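Local coordinates for protein amine Dehydrogenase (Pseudomonas putida, PDB 1JMX) that probably carries electrons through two covalently bound hemes c, as part of a quinohemoprotein amine dehydrogenase, at residues A[114-119]-A[155-160]; A[29-34]-A[162-167]; A[73-78]-A[109-114]. All coordinates share one frame; numbering follows the deposited sequence.

Contact 1: A[114-119]-A[155-160]; sequences RPAKEW and DLAKRY. With HEC (heme c), chain F.
Arg114 and Trp119 share one acceptor across the contact, the carbonyl oxygen of Tyr160. Arg114 N donates to Tyr160 O over 3.0 Å in a nearly straight bond (164°), and Trp119 NE1 adds a weak one of 3.4 Å to Tyr160 O, which lies in the indole plane at its edge. A single oxygen just past the end of one helix thus holds the backbone just before the start of the other and helps fix how the indole is turned.

The apolar contacts centre on the same indole. With CG beside the backbone N (chi1 -81°), Trp119 turns one face to Leu156, whose CB stands almost exactly above the five-membered ring in a CH-pi contact, 3.6 Å from its centroid. Leu156 CD1 lies above the rim of the six-membered ring, 3.6 Å from Trp119 CE3. Arg114 CD covers the opposite face near its rim, sandwiching the ring between two aliphatic groups, while Tyr160 CB packs against Trp119 CZ2. Nearer the surface two small side chains meet, Ala116 CB and Ala157 CB at 3.7 Å, which lets the backbones come close together.

The charged contact belongs to heme c. The extended Arg114 chain pairs its two terminal nitrogens with one propionate: NH1 donates to heme O1A at 2.8 Å and NH2 to O2A at 3.0 Å, the latter almost perfectly straight (178°). NH1 also donates to Glu118 O from above that carbonyl plane, a second-shell bond that steadies the guanidinium.

In the fold, the contact joins the first turn of helix 116-129 to the last turn of helix 144-159. Val109 of helix 107-110 touches both Trp119 and Leu156, and Leu96 of helix 94-100 lies against Leu156.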
# COMPACT_ATOMS: atom_id res chain seq x y z
N ARG A 114 -5.96 21.21 -9.76
CA ARG A 114 -4.85 21.59 -10.65
C ARG A 114 -5.27 21.75 -12.09
O ARG A 114 -6.26 21.16 -12.53
CB ARG A 114 -3.78 20.49 -10.66
CG ARG A 114 -3.22 20.05 -9.34
CD ARG A 114 -2.34 18.85 -9.58
NE ARG A 114 -1.65 18.42 -8.38
CZ ARG A 114 -0.39 18.01 -8.35
NH1 ARG A 114 0.33 17.99 -9.47
NH2 ARG A 114 0.14 17.58 -7.22
N PRO A 115 -4.54 22.59 -12.86
CA PRO A 115 -4.89 22.76 -14.27
C PRO A 115 -4.30 21.53 -14.98
O PRO A 115 -3.48 20.81 -14.40
CB PRO A 115 -4.16 24.06 -14.65
CG PRO A 115 -2.96 24.05 -13.77
CD PRO A 115 -3.52 23.57 -12.44
N ALA A 116 -4.72 21.29 -16.22
CA ALA A 116 -4.25 20.12 -16.97
C ALA A 116 -2.73 19.91 -17.02
O ALA A 116 -2.28 18.77 -16.91
CB ALA A 116 -4.83 20.11 -18.37
N LYS A 117 -1.96 20.98 -17.18
CA LYS A 117 -0.50 20.85 -17.25
C LYS A 117 0.13 20.37 -15.96
O LYS A 117 1.14 19.66 -15.97
CB LYS A 117 0.14 22.17 -17.70
CG LYS A 117 1.69 22.19 -17.70
CD LYS A 117 2.32 21.09 -18.57
CE LYS A 117 1.93 21.22 -20.05
NZ LYS A 117 2.62 20.21 -20.94
N GLU A 118 -0.47 20.75 -14.83
CA GLU A 118 0.03 20.33 -13.53
C GLU A 118 -0.34 18.86 -13.27
O GLU A 118 0.35 18.17 -12.52
CB GLU A 118 -0.51 21.24 -12.42
CG GLU A 118 -0.08 22.69 -12.57
CD GLU A 118 1.42 22.87 -12.47
OE1 GLU A 118 2.00 22.37 -11.50
OE2 GLU A 118 2.03 23.51 -13.35
N TRP A 119 -1.42 18.40 -13.90
CA TRP A 119 -1.85 17.01 -13.78
C TRP A 119 -0.93 16.18 -14.69
O TRP A 119 -0.62 15.03 -14.39
CB TRP A 119 -3.32 16.81 -14.21
CG TRP A 119 -4.35 17.17 -13.17
CD1 TRP A 119 -5.37 18.06 -13.31
CD2 TRP A 119 -4.48 16.62 -11.84
NE1 TRP A 119 -6.13 18.11 -12.16
CE2 TRP A 119 -5.61 17.23 -11.24
CE3 TRP A 119 -3.76 15.67 -11.10
CZ2 TRP A 119 -6.02 16.94 -9.94
CZ3 TRP A 119 -4.18 15.37 -9.80
CH2 TRP A 119 -5.30 16.01 -9.23
N ASP A 155 -9.47 14.36 -17.83
CA ASP A 155 -10.59 14.06 -16.95
C ASP A 155 -10.31 14.68 -15.58
O ASP A 155 -11.16 15.34 -15.00
CB ASP A 155 -10.79 12.54 -16.83
CG ASP A 155 -12.04 12.16 -16.04
OD1 ASP A 155 -11.94 11.35 -15.08
OD2 ASP A 155 -13.14 12.65 -16.40
N LEU A 156 -9.07 14.50 -15.11
CA LEU A 156 -8.65 15.04 -13.82
C LEU A 156 -8.76 16.56 -13.82
O LEU A 156 -9.12 17.16 -12.81
CB LEU A 156 -7.19 14.65 -13.53
CG LEU A 156 -6.79 13.22 -13.15
CD1 LEU A 156 -5.28 13.10 -13.14
CD2 LEU A 156 -7.36 12.86 -11.79
N ALA A 157 -8.46 17.18 -14.96
CA ALA A 157 -8.52 18.63 -15.10
C ALA A 157 -9.95 19.15 -15.10
O ALA A 157 -10.22 20.25 -14.63
CB ALA A 157 -7.80 19.06 -16.36
N LYS A 158 -10.86 18.37 -15.65
CA LYS A 158 -12.26 18.76 -15.70
C LYS A 158 -12.95 18.56 -14.34
O LYS A 158 -13.75 19.39 -13.90
CB LYS A 158 -12.99 17.98 -16.80
CG LYS A 158 -14.45 18.36 -16.97
CD LYS A 158 -15.09 17.66 -18.16
CE LYS A 158 -14.69 18.32 -19.47
NZ LYS A 158 -15.49 17.81 -20.64
N ARG A 159 -12.62 17.45 -13.69
CA ARG A 159 -13.20 17.12 -12.39
C ARG A 159 -12.60 17.93 -11.25
O ARG A 159 -13.32 18.36 -10.34
CB ARG A 159 -13.03 15.62 -12.09
CG ARG A 159 -13.54 14.69 -13.19
CD ARG A 159 -13.93 13.31 -12.68
NE ARG A 159 -12.90 12.62 -11.90
CZ ARG A 159 -13.14 11.60 -11.06
NH1 ARG A 159 -14.38 11.15 -10.90
NH2 ARG A 159 -12.16 11.05 -10.35
N TYR A 160 -11.29 18.16 -11.30
CA TYR A 160 -10.59 18.89 -10.25
C TYR A 160 -9.73 20.02 -10.80
O TYR A 160 -8.51 19.96 -10.69
CB TYR A 160 -9.69 17.94 -9.46
CG TYR A 160 -10.35 16.65 -9.05
CD1 TYR A 160 -9.79 15.42 -9.41
CD2 TYR A 160 -11.52 16.64 -8.29
CE1 TYR A 160 -10.37 14.23 -9.02
CE2 TYR A 160 -12.12 15.45 -7.89
CZ TYR A 160 -11.54 14.24 -8.25
OH TYR A 160 -12.10 13.05 -7.84
FE HEC F . 9.74 21.51 -5.26
CHA HEC F . 7.97 19.75 -7.53
CHB HEC F . 6.87 22.65 -3.89
CHC HEC F . 11.55 23.31 -2.99
CHD HEC F . 12.66 20.37 -6.66
NA HEC F . 7.84 21.25 -5.63
C1A HEC F . 7.26 20.49 -6.61
C2A HEC F . 5.81 20.56 -6.55
C3A HEC F . 5.51 21.38 -5.52
C4A HEC F . 6.77 21.80 -4.95
CMA HEC F . 4.12 21.77 -5.07
CAA HEC F . 4.84 19.85 -7.47
CBA HEC F . 4.38 18.57 -6.81
CGA HEC F . 3.40 17.78 -7.66
O1A HEC F . 3.08 18.21 -8.78
O2A HEC F . 2.96 16.71 -7.20
NB HEC F . 9.31 22.70 -3.77
C1B HEC F . 8.05 23.08 -3.31
C2B HEC F . 8.08 23.98 -2.21
C3B HEC F . 9.41 24.18 -1.96
C4B HEC F . 10.17 23.38 -2.91
CMB HEC F . 6.86 24.59 -1.48
CAB HEC F . 9.92 25.10 -0.87
CBB HEC F . 10.04 24.56 0.56
NC HEC F . 11.69 21.77 -4.90
C1C HEC F . 12.26 22.56 -3.91
C2C HEC F . 13.70 22.51 -3.96
C3C HEC F . 14.02 21.71 -4.98
C4C HEC F . 12.76 21.23 -5.57
CMC HEC F . 14.65 23.25 -3.01
CAC HEC F . 15.43 21.58 -5.54
CBC HEC F . 16.43 20.59 -4.97
ND HEC F . 10.23 20.30 -6.77
C1D HEC F . 11.47 19.93 -7.23
C2D HEC F . 11.38 19.02 -8.38
C3D HEC F . 10.04 18.86 -8.59
C4D HEC F . 9.36 19.65 -7.61
CMD HEC F . 12.55 18.39 -9.15
CAD HEC F . 9.34 18.02 -9.66
CBD HEC F . 9.13 16.55 -9.32
CGD HEC F . 8.34 16.34 -8.05
O1D HEC F . 8.92 15.94 -7.04
O2D HEC F . 7.12 16.56 -8.06

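Contact 2: A[29-34]-A[162-167]; sequences HQRKTP and LESAAW. With HEC (heme c), chain F.
Arg31 lies flat on Trp167 and at the same time grips a carbonyl oxygen through its edge. Its guanidinium and the indole are almost parallel, planes 3° apart and centres 3.9 Å apart, a stacked cation-pi pair. The bend of the arginine chain at chi3 (-72°) lays CD on the same indole face, 3.3 Å from Trp167 NE1, so that methylene and charged group share one ring. In the guanidinium plane, Arg31 NE and NH2 both donate to Leu162 O, at 2.8 and 2.7 Å; NE approaches within the carbonyl plane, whereas NH2 stands above it. Arg31 NH1 carries a salt bridge to Glu74 and a bond to Gly69 O. With alanine at this position, Leu162 O would probably lose both these donors, the indole face its stacked cover and Glu74 one of its charged partners.

Leu162 packs its CD2 between His29 O and Arg31 CG, each at 3.7 Å. Ser164, the N-cap of helix 165-173, accepts a weak capping bond from Trp167 N through OG, which is also bonded to Glu74.

On the heme side of segment 29-34, Lys32 NZ donates to Gln30 OE1 at 2.7 Å. This would hold the amide turned with NE2 toward heme c, where it bonds propionate O1A at 3.1 Å. Gln30 N is buried without a partner.

Strand 31-32, paired antiparallel with strand 112-113, thus has helix 165-173 and the loop before it on its Arg31 side and the hemes on the other, Gln30 bonding one and Lys32 in the pocket of the second.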
# COMPACT_ATOMS: atom_id res chain seq x y z
N HIS A 29 0.44 26.94 -8.83
CA HIS A 29 -0.51 26.45 -9.83
C HIS A 29 -1.23 25.19 -9.35
O HIS A 29 -1.72 24.39 -10.16
CB HIS A 29 0.24 26.18 -11.13
CG HIS A 29 1.23 27.24 -11.47
ND1 HIS A 29 0.89 28.35 -12.21
CD2 HIS A 29 2.52 27.41 -11.12
CE1 HIS A 29 1.94 29.16 -12.29
NE2 HIS A 29 2.94 28.61 -11.64
N GLN A 30 -1.27 25.03 -8.04
CA GLN A 30 -1.90 23.88 -7.41
C GLN A 30 -2.55 24.33 -6.10
O GLN A 30 -2.07 25.25 -5.44
CB GLN A 30 -0.84 22.82 -7.10
CG GLN A 30 -0.07 22.30 -8.32
CD GLN A 30 1.07 21.38 -7.94
OE1 GLN A 30 1.22 21.01 -6.78
NE2 GLN A 30 1.89 21.03 -8.91
N ARG A 31 -3.67 23.69 -5.75
CA ARG A 31 -4.38 23.98 -4.49
C ARG A 31 -4.57 22.65 -3.77
O ARG A 31 -4.97 21.67 -4.39
CB ARG A 31 -5.75 24.63 -4.74
CG ARG A 31 -5.64 26.03 -5.31
CD ARG A 31 -6.95 26.78 -5.28
NE ARG A 31 -7.92 26.30 -6.25
CZ ARG A 31 -9.02 25.64 -5.92
NH1 ARG A 31 -9.28 25.37 -4.65
NH2 ARG A 31 -9.90 25.29 -6.85
N LYS A 32 -4.21 22.61 -2.50
CA LYS A 32 -4.32 21.38 -1.71
C LYS A 32 -4.76 21.67 -0.28
O LYS A 32 -4.86 22.83 0.15
CB LYS A 32 -2.96 20.67 -1.64
CG LYS A 32 -2.07 20.75 -2.88
CD LYS A 32 -0.66 20.28 -2.54
CE LYS A 32 0.34 20.59 -3.64
NZ LYS A 32 0.39 19.54 -4.67
N THR A 33 -4.99 20.60 0.47
CA THR A 33 -5.38 20.69 1.87
C THR A 33 -4.10 20.95 2.67
O THR A 33 -3.00 20.89 2.11
CB THR A 33 -6.01 19.35 2.38
OG1 THR A 33 -5.04 18.30 2.30
CG2 THR A 33 -7.24 18.98 1.55
N PRO A 34 -4.22 21.29 3.96
CA PRO A 34 -3.04 21.55 4.81
C PRO A 34 -2.06 20.37 4.84
O PRO A 34 -0.85 20.56 4.76
CB PRO A 34 -3.66 21.80 6.18
CG PRO A 34 -4.93 22.50 5.82
CD PRO A 34 -5.46 21.66 4.68
N LEU A 162 -8.10 23.96 -11.29
CA LEU A 162 -7.48 24.96 -10.43
C LEU A 162 -8.50 26.04 -10.09
O LEU A 162 -8.64 26.44 -8.94
CB LEU A 162 -6.28 25.58 -11.14
CG LEU A 162 -5.10 26.12 -10.32
CD1 LEU A 162 -5.16 27.62 -10.21
CD2 LEU A 162 -5.05 25.45 -8.96
N GLU A 163 -9.24 26.50 -11.10
CA GLU A 163 -10.25 27.52 -10.88
C GLU A 163 -11.67 26.97 -10.85
O GLU A 163 -12.03 26.09 -11.63
CB GLU A 163 -10.14 28.66 -11.89
CG GLU A 163 -9.78 30.03 -11.25
CD GLU A 163 -10.88 30.60 -10.32
OE1 GLU A 163 -11.60 31.53 -10.77
OE2 GLU A 163 -11.00 30.16 -9.14
N SER A 164 -12.45 27.49 -9.92
CA SER A 164 -13.84 27.11 -9.74
C SER A 164 -14.55 28.25 -9.03
O SER A 164 -13.91 29.07 -8.36
CB SER A 164 -13.93 25.81 -8.91
OG SER A 164 -13.52 26.03 -7.57
N ALA A 165 -15.86 28.31 -9.18
CA ALA A 165 -16.65 29.35 -8.54
C ALA A 165 -16.56 29.21 -7.02
O ALA A 165 -16.47 30.20 -6.30
CB ALA A 165 -18.10 29.25 -9.00
N ALA A 166 -16.55 27.96 -6.56
CA ALA A 166 -16.47 27.63 -5.14
C ALA A 166 -15.27 28.26 -4.45
O ALA A 166 -15.39 28.83 -3.36
CB ALA A 166 -16.43 26.12 -4.97
N TRP A 167 -14.10 28.13 -5.07
CA TRP A 167 -12.88 28.69 -4.52
C TRP A 167 -12.89 30.21 -4.54
O TRP A 167 -12.41 30.86 -3.61
CB TRP A 167 -11.66 28.17 -5.29
CG TRP A 167 -10.37 28.74 -4.82
CD1 TRP A 167 -9.39 29.29 -5.59
CD2 TRP A 167 -9.92 28.84 -3.46
NE1 TRP A 167 -8.35 29.72 -4.80
CE2 TRP A 167 -8.65 29.46 -3.49
CE3 TRP A 167 -10.46 28.46 -2.22
CZ2 TRP A 167 -7.91 29.71 -2.33
CZ3 TRP A 167 -9.73 28.72 -1.07
CH2 TRP A 167 -8.47 29.34 -1.13
FE HEC F . 9.74 21.51 -5.26
CHA HEC F . 7.97 19.75 -7.53
CHB HEC F . 6.87 22.65 -3.89
CHC HEC F . 11.55 23.31 -2.99
CHD HEC F . 12.66 20.37 -6.66
NA HEC F . 7.84 21.25 -5.63
C1A HEC F . 7.26 20.49 -6.61
C2A HEC F . 5.81 20.56 -6.55
C3A HEC F . 5.51 21.38 -5.52
C4A HEC F . 6.77 21.80 -4.95
CMA HEC F . 4.12 21.77 -5.07
CAA HEC F . 4.84 19.85 -7.47
CBA HEC F . 4.38 18.57 -6.81
CGA HEC F . 3.40 17.78 -7.66
O1A HEC F . 3.08 18.21 -8.78
O2A HEC F . 2.96 16.71 -7.20
NB HEC F . 9.31 22.70 -3.77
C1B HEC F . 8.05 23.08 -3.31
C2B HEC F . 8.08 23.98 -2.21
C3B HEC F . 9.41 24.18 -1.96
C4B HEC F . 10.17 23.38 -2.91
CMB HEC F . 6.86 24.59 -1.48
CAB HEC F . 9.92 25.10 -0.87
CBB HEC F . 10.04 24.56 0.56
NC HEC F . 11.69 21.77 -4.90
C1C HEC F . 12.26 22.56 -3.91
C2C HEC F . 13.70 22.51 -3.96
C3C HEC F . 14.02 21.71 -4.98
C4C HEC F . 12.76 21.23 -5.57
CMC HEC F . 14.65 23.25 -3.01
CAC HEC F . 15.43 21.58 -5.54
CBC HEC F . 16.43 20.59 -4.97
ND HEC F . 10.23 20.30 -6.77
C1D HEC F . 11.47 19.93 -7.23
C2D HEC F . 11.38 19.02 -8.38
C3D HEC F . 10.04 18.86 -8.59
C4D HEC F . 9.36 19.65 -7.61
CMD HEC F . 12.55 18.39 -9.15
CAD HEC F . 9.34 18.02 -9.66
CBD HEC F . 9.13 16.55 -9.32
CGD HEC F . 8.34 16.34 -8.05
O1D HEC F . 8.92 15.94 -7.04
O2D HEC F . 7.12 16.56 -8.06

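Contact 3: A[73-78]-A[109-114]; sequences SETDGV and VALQRR. With HEC (heme c), chain E.
Ala110 O is gripped by two donors: Arg113 NH1 at 2.7 Å, above the carbonyl plane, and water 1, which also donates to Glu74 O across the contact. A bend at chi2 (-59°) folds the Arg113 chain back over its own segment, where NH1 bonds Gln112 O as well. The guanidinium meets Glu74 in two ways. Glu74 CB lies over its face, 3.6 Å from Arg113 NH2, and water 2 lies at its edge, accepting from Arg113 NE at 2.9 Å and donating to Glu74 OE2 at 2.6 Å. The direct salt bridge from Glu74 OE2, already bonded to Ser164, to Arg113 NE is long and well out of the guanidinium plane, so the water supplies the directed link.

Beside these polar links the side chains of Val78 and Leu111 run past each other in opposite directions, Val78 CG2 to Leu111 CD2 3.6 Å, and Val78 CG1 touches Ala110 CB. Thr75 CG2 also reaches Leu111 CD2.

Toward the hemes, Gln112 OE1 receives Arg114 NE and NH2 side-on, both at 2.9 Å, together with Lys32 NZ. Val109 packs on methyl CMB of the second heme c.

Residues 75-78 form a type II beta turn with Gly77 at its third position, where a CB would strike the preceding carbonyl oxygen. The turn backs a segment that lines the heme pocket of this diheme, cytochrome c-like domain.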
# COMPACT_ATOMS: atom_id res chain seq x y z
N SER A 73 -16.82 22.93 0.05
CA SER A 73 -17.52 22.04 -0.86
C SER A 73 -16.61 21.23 -1.78
O SER A 73 -17.06 20.28 -2.41
CB SER A 73 -18.55 22.82 -1.68
OG SER A 73 -17.93 23.79 -2.50
N GLU A 74 -15.34 21.62 -1.88
CA GLU A 74 -14.40 20.88 -2.71
C GLU A 74 -13.82 19.69 -1.95
O GLU A 74 -13.08 18.89 -2.52
CB GLU A 74 -13.30 21.80 -3.23
CG GLU A 74 -13.79 22.90 -4.17
CD GLU A 74 -12.67 23.79 -4.68
OE1 GLU A 74 -11.80 24.18 -3.88
OE2 GLU A 74 -12.67 24.10 -5.88
N THR A 75 -14.12 19.61 -0.66
CA THR A 75 -13.66 18.50 0.18
C THR A 75 -14.83 17.54 0.47
O THR A 75 -14.62 16.47 1.04
CB THR A 75 -13.06 18.96 1.53
OG1 THR A 75 -14.06 19.61 2.32
CG2 THR A 75 -11.88 19.89 1.31
N ASP A 76 -16.04 17.93 0.10
CA ASP A 76 -17.24 17.12 0.32
C ASP A 76 -17.11 15.69 -0.17
O ASP A 76 -16.88 15.44 -1.35
CB ASP A 76 -18.45 17.75 -0.37
CG ASP A 76 -19.05 18.92 0.41
OD1 ASP A 76 -18.54 19.25 1.50
OD2 ASP A 76 -20.04 19.49 -0.09
N GLY A 77 -17.26 14.74 0.76
CA GLY A 77 -17.18 13.34 0.41
C GLY A 77 -15.81 12.68 0.50
O GLY A 77 -15.72 11.46 0.41
N VAL A 78 -14.75 13.47 0.65
CA VAL A 78 -13.41 12.91 0.75
C VAL A 78 -12.68 13.36 2.02
O VAL A 78 -11.46 13.20 2.14
CB VAL A 78 -12.54 13.19 -0.54
CG1 VAL A 78 -12.99 12.30 -1.68
CG2 VAL A 78 -12.64 14.65 -0.96
N VAL A 109 -6.10 12.21 -4.44
CA VAL A 109 -6.20 12.85 -5.74
C VAL A 109 -7.30 13.91 -5.72
O VAL A 109 -7.09 15.05 -6.14
CB VAL A 109 -6.52 11.80 -6.83
CG1 VAL A 109 -6.68 12.46 -8.18
CG2 VAL A 109 -5.46 10.73 -6.87
N ALA A 110 -8.48 13.53 -5.22
CA ALA A 110 -9.64 14.41 -5.14
C ALA A 110 -9.48 15.58 -4.17
O ALA A 110 -10.24 16.54 -4.24
CB ALA A 110 -10.88 13.60 -4.79
N LEU A 111 -8.50 15.51 -3.28
CA LEU A 111 -8.25 16.58 -2.33
C LEU A 111 -7.27 17.62 -2.88
O LEU A 111 -6.63 18.35 -2.13
CB LEU A 111 -7.78 16.03 -0.98
CG LEU A 111 -8.90 15.43 -0.13
CD1 LEU A 111 -8.32 14.65 1.03
CD2 LEU A 111 -9.83 16.53 0.36
N GLN A 112 -7.16 17.66 -4.21
CA GLN A 112 -6.29 18.60 -4.90
C GLN A 112 -6.99 19.17 -6.14
O GLN A 112 -7.86 18.55 -6.72
CB GLN A 112 -4.96 17.94 -5.31
CG GLN A 112 -4.08 17.53 -4.14
CD GLN A 112 -2.63 17.37 -4.52
OE1 GLN A 112 -2.18 17.88 -5.55
NE2 GLN A 112 -1.87 16.67 -3.68
N ARG A 113 -6.62 20.40 -6.49
CA ARG A 113 -7.17 21.09 -7.65
C ARG A 113 -5.99 21.59 -8.49
O ARG A 113 -5.10 22.27 -7.99
CB ARG A 113 -8.06 22.25 -7.19
CG ARG A 113 -9.37 21.82 -6.53
CD ARG A 113 -10.18 20.98 -7.49
NE ARG A 113 -11.47 20.57 -6.95
CZ ARG A 113 -11.65 19.55 -6.10
NH1 ARG A 113 -10.62 18.84 -5.68
NH2 ARG A 113 -12.88 19.22 -5.71
N ARG A 114 -5.96 21.21 -9.76
CA ARG A 114 -4.85 21.59 -10.65
C ARG A 114 -5.27 21.75 -12.09
O ARG A 114 -6.26 21.16 -12.53
CB ARG A 114 -3.78 20.49 -10.66
CG ARG A 114 -3.22 20.05 -9.34
CD ARG A 114 -2.34 18.85 -9.58
NE ARG A 114 -1.65 18.42 -8.38
CZ ARG A 114 -0.39 18.01 -8.35
NH1 ARG A 114 0.33 17.99 -9.47
NH2 ARG A 114 0.14 17.58 -7.22
FE HEC E . 0.20 9.02 -6.75
CHA HEC E . 1.68 10.90 -4.42
CHB HEC E . -1.70 11.68 -7.62
CHC HEC E . -1.19 7.20 -9.24
CHD HEC E . 2.17 6.36 -5.87
NA HEC E . 0.01 10.87 -6.14
C1A HEC E . 0.70 11.49 -5.15
C2A HEC E . 0.28 12.86 -4.98
C3A HEC E . -0.68 13.07 -5.87
C4A HEC E . -0.84 11.84 -6.60
CMA HEC E . -1.45 14.36 -6.09
CAA HEC E . 0.86 13.84 -3.98
CBA HEC E . 1.58 14.88 -4.84
CGA HEC E . 2.29 15.99 -4.11
O1A HEC E . 2.30 16.04 -2.89
O2A HEC E . 2.86 16.82 -4.78
NB HEC E . -1.15 9.35 -8.12
C1B HEC E . -1.86 10.53 -8.35
C2B HEC E . -2.75 10.46 -9.46
C3B HEC E . -2.59 9.19 -9.95
C4B HEC E . -1.62 8.50 -9.10
CMB HEC E . -3.66 11.58 -9.99
CAB HEC E . -3.33 8.69 -11.18
CBB HEC E . -2.50 8.59 -12.46
NC HEC E . 0.42 7.17 -7.39
C1C HEC E . -0.25 6.57 -8.44
C2C HEC E . 0.15 5.20 -8.61
C3C HEC E . 1.07 4.95 -7.68
C4C HEC E . 1.26 6.18 -6.92
CMC HEC E . -0.40 4.25 -9.67
CAC HEC E . 1.64 3.57 -7.43
CBC HEC E . 2.87 3.10 -8.17
ND HEC E . 1.62 8.69 -5.44
C1D HEC E . 2.35 7.55 -5.18
C2D HEC E . 3.33 7.76 -4.12
C3D HEC E . 3.15 9.08 -3.75
C4D HEC E . 2.12 9.60 -4.55
CMD HEC E . 4.31 6.73 -3.57
CAD HEC E . 3.85 9.95 -2.70
CBD HEC E . 4.88 9.31 -1.83
CGD HEC E . 4.28 8.87 -0.54
O1D HEC E . 3.05 8.62 -0.50
O2D HEC E . 5.02 8.75 0.46
O HOH W 1 -13.38 16.29 -3.86
O HOH W 2 -13.32 22.58 -7.94

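Overall arrangement
All three contacts lie in the heme-binding domain, and contacts 2 and 3 reach the two partners of one small sheet, strands 31-32 and 112-113. Contact 3 is wholly buried; contacts 1 and 2 are partly buried. Contact 1 joins helix ends around an indole, contact 2 stacks an arginine on another, and contact 3 combines water bridges with aliphatic packing. Arg114 belongs to both 1 and 3. Contacts 2 and 3 are tied through one buried carboxylate, that of Glu74, and Glu118 of contact 1 probably bonds Gln30 of contact 2. Contacts 1 and 2 supply Arg114 and Gln30 to the same heme propionate, whereas segment 109-114 also lines the other heme.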